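PDB 3RPZ: ADP/ATP-dependent NAD(P)H-hydrate dehydratase from Bacillus subtilis, which catalyses the ADP- or ATP-dependent dehydration of hydrated NADH and NADPH, a repair reaction that restores the normal nicotinamide cofactors. Local coordinates for residues Gly218-Cys230 against His237-Cys249. Sequence-based numbering, arbitrary orientation.
Sequences GDTLTGMILGMLC and HAVLNAVYLHGAC. With AMP (adenosine monophosphate), chain C.
Met228 lies across helix 237-249 as a knob, its side chain set among Ala238, Asn241, Ala242 and Leu245. Met228 CB rests 4.0 Å from Ala238 CB, where the CA atoms of the two helices lie closest. Beyond CG the chain runs extended, with chi2 at -178°, and this lays Met228 SD along the opposing backbone, 3.3 Å from Ala242 N. Met228 CE goes on to meet Leu245 CD1 at 3.8 Å. The small methyls of Ala238 and Ala242 let the helices come this close: their axes approach to 8.2 Å, running roughly antiparallel at 139°. Ile225 CG1 packs on Ala242 CB, while its CG2 branch meets Val239 CG2.

Toward the nucleotide, His246 takes over. Leu221 CB lies over one face of the His246 ring, 3.8 Å from its centroid, a CH-pi contact offset toward the rim. Met224 bends at chi3 (59°); its SD stays at the ring edge, in the plane, and Met224 CE turns back to His246 N at 3.5 Å. The imidazole NE2 is hydrogen-bonded to Thr217 O, which probably holds the ring's rotation, and His246 CE1 comes 3.3 Å from AMP O3'. With an alanine at His246, the Thr217 carbonyl is likely to lose this partner and a gap to open between Leu221 and the ribose.

Gly218 N donates a hydrogen bond to AMP O1P, and Asp219 OD2 is hydrogen-bonded to the hydrated NADPH. They close the Gly-Thr-Gly-Asp motif of the ribokinase-like fold, whose helix start cradles phosphate; Asp219 may be catalytic, as in relatives. Helix 217-231 is sandwiched between strand 128-130 of the central sheet and helix 235-256, which in turn packs against helix 11-17; helix 264-277 touches both, through Met228 and His246.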
loop_
_atom_site.group_PDB
_atom_site.type_symbol
_atom_site.label_atom_id
_atom_site.label_comp_id
_atom_site.label_asym_id
_atom_site.label_seq_id
_atom_site.Cartn_x
_atom_site.Cartn_y
_atom_site.Cartn_z
ATOM N N GLY A 218 -10.455 12.209 -13.865
ATOM C CA GLY A 218 -11.777 12.727 -13.682
ATOM C C GLY A 218 -12.539 12.049 -12.558
ATOM O O GLY A 218 -13.396 12.645 -11.924
ATOM N N ASP A 219 -12.179 10.797 -12.285
ATOM C CA ASP A 219 -12.759 10.075 -11.160
ATOM C C ASP A 219 -12.321 10.734 -9.851
ATOM O O ASP A 219 -13.129 10.956 -8.925
ATOM C CB ASP A 219 -12.401 8.583 -11.248
ATOM C CG ASP A 219 -12.781 7.968 -12.547
ATOM O OD1 ASP A 219 -13.917 8.222 -13.052
ATOM O OD2 ASP A 219 -11.959 7.206 -13.113
ATOM N N THR A 220 -11.011 11.037 -9.716
ATOM C CA THR A 220 -10.519 11.789 -8.598
ATOM C C THR A 220 -11.273 13.144 -8.437
ATOM O O THR A 220 -11.630 13.569 -7.338
ATOM C CB THR A 220 -9.028 12.017 -8.771
ATOM O OG1 THR A 220 -8.334 10.761 -8.780
ATOM C CG2 THR A 220 -8.458 12.885 -7.656
ATOM N N LEU A 221 -11.425 13.880 -9.551
ATOM C CA LEU A 221 -12.106 15.164 -9.511
ATOM C C LEU A 221 -13.507 15.032 -8.927
ATOM O O LEU A 221 -13.903 15.854 -8.089
ATOM C CB LEU A 221 -12.142 15.839 -10.893
ATOM C CG LEU A 221 -12.950 17.113 -10.922
ATOM C CD1 LEU A 221 -12.315 18.210 -10.088
ATOM C CD2 LEU A 221 -13.116 17.584 -12.387
ATOM N N THR A 222 -14.282 14.030 -9.352
ATOM C CA THR A 222 -15.634 13.864 -8.818
ATOM C C THR A 222 -15.608 13.778 -7.306
ATOM O O THR A 222 -16.390 14.381 -6.594
ATOM C CB THR A 222 -16.248 12.621 -9.431
ATOM O OG1 THR A 222 -16.432 12.891 -10.821
ATOM C CG2 THR A 222 -17.592 12.259 -8.792
ATOM N N GLY A 223 -14.654 13.010 -6.801
ATOM C CA GLY A 223 -14.480 12.928 -5.341
ATOM C C GLY A 223 -14.106 14.232 -4.684
ATOM O O GLY A 223 -14.648 14.607 -3.628
ATOM N N MET A 224 -13.184 14.959 -5.293
ATOM C CA MET A 224 -12.810 16.262 -4.747
ATOM C C MET A 224 -14.019 17.224 -4.656
ATOM O O MET A 224 -14.227 17.910 -3.658
ATOM C CB MET A 224 -11.675 16.878 -5.531
ATOM C CG MET A 224 -10.385 16.164 -5.364
ATOM S SD MET A 224 -9.032 16.850 -6.361
ATOM C CE MET A 224 -8.950 18.517 -5.777
ATOM N N ILE A 225 -14.843 17.255 -5.711
ATOM C CA ILE A 225 -16.057 18.074 -5.668
ATOM C C ILE A 225 -16.968 17.622 -4.510
ATOM O O ILE A 225 -17.483 18.448 -3.752
ATOM C CB ILE A 225 -16.811 18.040 -6.977
ATOM C CG1 ILE A 225 -15.947 18.579 -8.120
ATOM C CG2 ILE A 225 -18.033 18.943 -6.928
ATOM C CD1 ILE A 225 -16.532 18.354 -9.560
ATOM N N LEU A 226 -17.131 16.312 -4.353
ATOM C CA LEU A 226 -17.983 15.764 -3.322
ATOM C C LEU A 226 -17.538 16.217 -1.927
ATOM O O LEU A 226 -18.321 16.668 -1.129
ATOM C CB LEU A 226 -17.983 14.243 -3.405
ATOM C CG LEU A 226 -18.843 13.510 -2.361
ATOM C CD1 LEU A 226 -20.327 13.888 -2.502
ATOM C CD2 LEU A 226 -18.655 11.981 -2.478
ATOM N N GLY A 227 -16.261 16.081 -1.637
ATOM C CA GLY A 227 -15.758 16.536 -0.348
ATOM C C GLY A 227 -15.875 18.045 -0.182
ATOM O O GLY A 227 -16.285 18.540 0.890
ATOM N N MET A 228 -15.527 18.817 -1.219
ATOM C CA MET A 228 -15.587 20.269 -1.069
ATOM C C MET A 228 -16.996 20.781 -0.841
ATOM O O MET A 228 -17.218 21.743 -0.103
ATOM C CB MET A 228 -14.819 20.976 -2.179
ATOM C CG MET A 228 -13.172 20.949 -1.832
ATOM S SD MET A 228 -12.423 21.837 -3.158
ATOM C CE MET A 228 -10.875 20.950 -3.049
ATOM N N LEU A 229 -17.981 20.093 -1.385
ATOM C CA LEU A 229 -19.401 20.454 -1.130
ATOM C C LEU A 229 -19.757 20.339 0.341
ATOM O O LEU A 229 -20.731 20.960 0.814
ATOM C CB LEU A 229 -20.345 19.567 -1.941
ATOM C CG LEU A 229 -20.421 19.885 -3.431
ATOM C CD1 LEU A 229 -21.056 18.694 -4.165
ATOM C CD2 LEU A 229 -21.213 21.189 -3.665
ATOM N N CYS A 230 -19.036 19.471 1.051
ATOM C CA CYS A 230 -19.303 19.264 2.471
ATOM C C CYS A 230 -18.704 20.314 3.370
ATOM O O CYS A 230 -19.191 20.534 4.495
ATOM C CB CYS A 230 -18.814 17.865 2.899
ATOM S SG CYS A 230 -19.727 16.528 2.120
ATOM N N HIS A 237 -18.716 27.702 -4.870
ATOM C CA HIS A 237 -17.305 27.789 -4.527
ATOM C C HIS A 237 -16.680 26.443 -4.390
ATOM O O HIS A 237 -15.523 26.234 -4.739
ATOM C CB HIS A 237 -17.126 28.574 -3.228
ATOM C CG HIS A 237 -17.591 29.975 -3.321
ATOM N ND1 HIS A 237 -17.830 30.738 -2.196
ATOM C CD2 HIS A 237 -17.862 30.745 -4.389
ATOM C CE1 HIS A 237 -18.259 31.931 -2.595
ATOM N NE2 HIS A 237 -18.267 31.980 -3.914
ATOM N N ALA A 238 -17.438 25.487 -3.837
ATOM C CA ALA A 238 -16.942 24.135 -3.727
ATOM C C ALA A 238 -16.554 23.556 -5.092
ATOM O O ALA A 238 -15.476 22.987 -5.260
ATOM C CB ALA A 238 -17.995 23.215 -3.098
ATOM N N VAL A 239 -17.428 23.712 -6.098
ATOM C CA VAL A 239 -17.168 23.206 -7.444
ATOM C C VAL A 239 -15.952 23.908 -8.044
ATOM O O VAL A 239 -15.019 23.287 -8.550
ATOM C CB VAL A 239 -18.400 23.366 -8.342
ATOM C CG1 VAL A 239 -18.059 22.927 -9.781
ATOM C CG2 VAL A 239 -19.571 22.546 -7.811
ATOM N N LEU A 240 -15.954 25.227 -7.956
ATOM C CA LEU A 240 -14.871 26.027 -8.565
ATOM C C LEU A 240 -13.512 25.750 -7.920
ATOM O O LEU A 240 -12.500 25.575 -8.606
ATOM C CB LEU A 240 -15.197 27.539 -8.475
ATOM C CG LEU A 240 -16.370 27.951 -9.356
ATOM C CD1 LEU A 240 -16.983 29.253 -8.785
ATOM C CD2 LEU A 240 -15.913 28.119 -10.781
ATOM N N ASN A 241 -13.490 25.638 -6.595
ATOM C CA ASN A 241 -12.247 25.329 -5.887
ATOM C C ASN A 241 -11.767 23.918 -6.118
ATOM O O ASN A 241 -10.562 23.702 -6.167
ATOM C CB ASN A 241 -12.344 25.630 -4.394
ATOM C CG ASN A 241 -12.413 27.161 -4.119
ATOM O OD1 ASN A 241 -11.961 27.961 -4.967
ATOM N ND2 ASN A 241 -12.945 27.575 -2.964
ATOM N N ALA A 242 -12.673 22.958 -6.289
ATOM C CA ALA A 242 -12.271 21.609 -6.563
ATOM C C ALA A 242 -11.598 21.532 -7.900
ATOM O O ALA A 242 -10.525 20.923 -8.052
ATOM C CB ALA A 242 -13.475 20.650 -6.486
ATOM N N VAL A 243 -12.232 22.116 -8.928
ATOM C CA VAL A 243 -11.680 22.073 -10.291
ATOM C C VAL A 243 -10.298 22.785 -10.303
ATOM O O VAL A 243 -9.299 22.271 -10.850
ATOM C CB VAL A 243 -12.621 22.723 -11.273
ATOM C CG1 VAL A 243 -11.997 22.818 -12.650
ATOM C CG2 VAL A 243 -13.915 21.910 -11.348
ATOM N N TYR A 244 -10.209 23.905 -9.610
ATOM C CA TYR A 244 -8.960 24.672 -9.558
ATOM C C TYR A 244 -7.847 23.911 -8.861
ATOM O O TYR A 244 -6.747 23.775 -9.386
ATOM C CB TYR A 244 -9.184 26.035 -8.858
ATOM C CG TYR A 244 -7.998 26.947 -8.855
ATOM C CD1 TYR A 244 -6.911 26.694 -8.043
ATOM C CD2 TYR A 244 -7.971 28.046 -9.669
ATOM C CE1 TYR A 244 -5.792 27.538 -8.071
ATOM C CE2 TYR A 244 -6.880 28.893 -9.677
ATOM C CZ TYR A 244 -5.802 28.600 -8.881
ATOM O OH TYR A 244 -4.667 29.487 -8.926
ATOM N N LEU A 245 -8.129 23.401 -7.681
ATOM C CA LEU A 245 -7.087 22.701 -6.927
ATOM C C LEU A 245 -6.671 21.408 -7.597
ATOM O O LEU A 245 -5.511 21.041 -7.541
ATOM C CB LEU A 245 -7.506 22.514 -5.467
ATOM C CG LEU A 245 -7.520 23.812 -4.661
ATOM C CD1 LEU A 245 -8.166 23.613 -3.281
ATOM C CD2 LEU A 245 -6.143 24.471 -4.509
ATOM N N HIS A 246 -7.616 20.704 -8.221
ATOM C CA HIS A 246 -7.305 19.491 -9.014
ATOM C C HIS A 246 -6.249 19.811 -10.060
ATOM O O HIS A 246 -5.222 19.128 -10.129
ATOM C CB HIS A 246 -8.603 18.984 -9.591
ATOM C CG HIS A 246 -8.521 17.815 -10.512
ATOM N ND1 HIS A 246 -8.520 17.968 -11.891
ATOM C CD2 HIS A 246 -8.497 16.478 -10.264
ATOM C CE1 HIS A 246 -8.541 16.745 -12.436
ATOM N NE2 HIS A 246 -8.543 15.830 -11.475
ATOM N N GLY A 247 -6.436 20.902 -10.791
ATOM C CA GLY A 247 -5.448 21.303 -11.786
ATOM C C GLY A 247 -4.148 21.755 -11.149
ATOM O O GLY A 247 -3.058 21.460 -11.651
ATOM N N ALA A 248 -4.217 22.487 -10.035
ATOM C CA ALA A 248 -3.026 22.955 -9.336
ATOM C C ALA A 248 -2.150 21.798 -8.869
ATOM O O ALA A 248 -0.928 21.927 -8.819
ATOM C CB ALA A 248 -3.406 23.875 -8.170
ATOM N N CYS A 249 -2.765 20.682 -8.501
ATOM C CA CYS A 249 -1.999 19.513 -8.080
ATOM C C CYS A 249 -1.152 18.982 -9.213
ATOM O O CYS A 249 0.006 18.581 -9.001
ATOM C CB CYS A 249 -2.908 18.424 -7.544
ATOM S SG CYS A 249 -3.660 18.821 -5.922
HETATM P P AMP C . -11.932 12.342 -17.342
HETATM O O1P AMP C . -11.009 11.351 -16.548
HETATM O O2P AMP C . -11.729 12.063 -18.779
HETATM O O3P AMP C . -13.332 12.188 -16.783
HETATM O "O5'" AMP C . -11.491 13.693 -16.784
HETATM C "C5'" AMP C . -10.161 14.234 -17.143
HETATM C "C4'" AMP C . -9.791 15.309 -16.182
HETATM O "O4'" AMP C . -8.420 15.755 -16.447
HETATM C "C3'" AMP C . -10.653 16.551 -16.227
HETATM O "O3'" AMP C . -10.591 17.211 -14.978
HETATM C "C2'" AMP C . -9.889 17.317 -17.318
HETATM O "O2'" AMP C . -10.247 18.711 -17.393
HETATM C "C1'" AMP C . -8.458 17.117 -16.876
HETATM N N9 AMP C . -7.512 17.177 -17.998
HETATM C C8 AMP C . -7.249 16.205 -18.880
HETATM N N7 AMP C . -6.326 16.604 -19.814
HETATM C C5 AMP C . -6.013 17.863 -19.446
HETATM C C6 AMP C . -5.119 18.899 -20.019
HETATM N N6 AMP C . -4.410 18.608 -21.127
HETATM N N1 AMP C . -5.101 20.064 -19.376
HETATM C C2 AMP C . -5.815 20.339 -18.276
HETATM N N3 AMP C . -6.682 19.450 -17.700
HETATM C C4 AMP C . -6.757 18.304 -18.312
#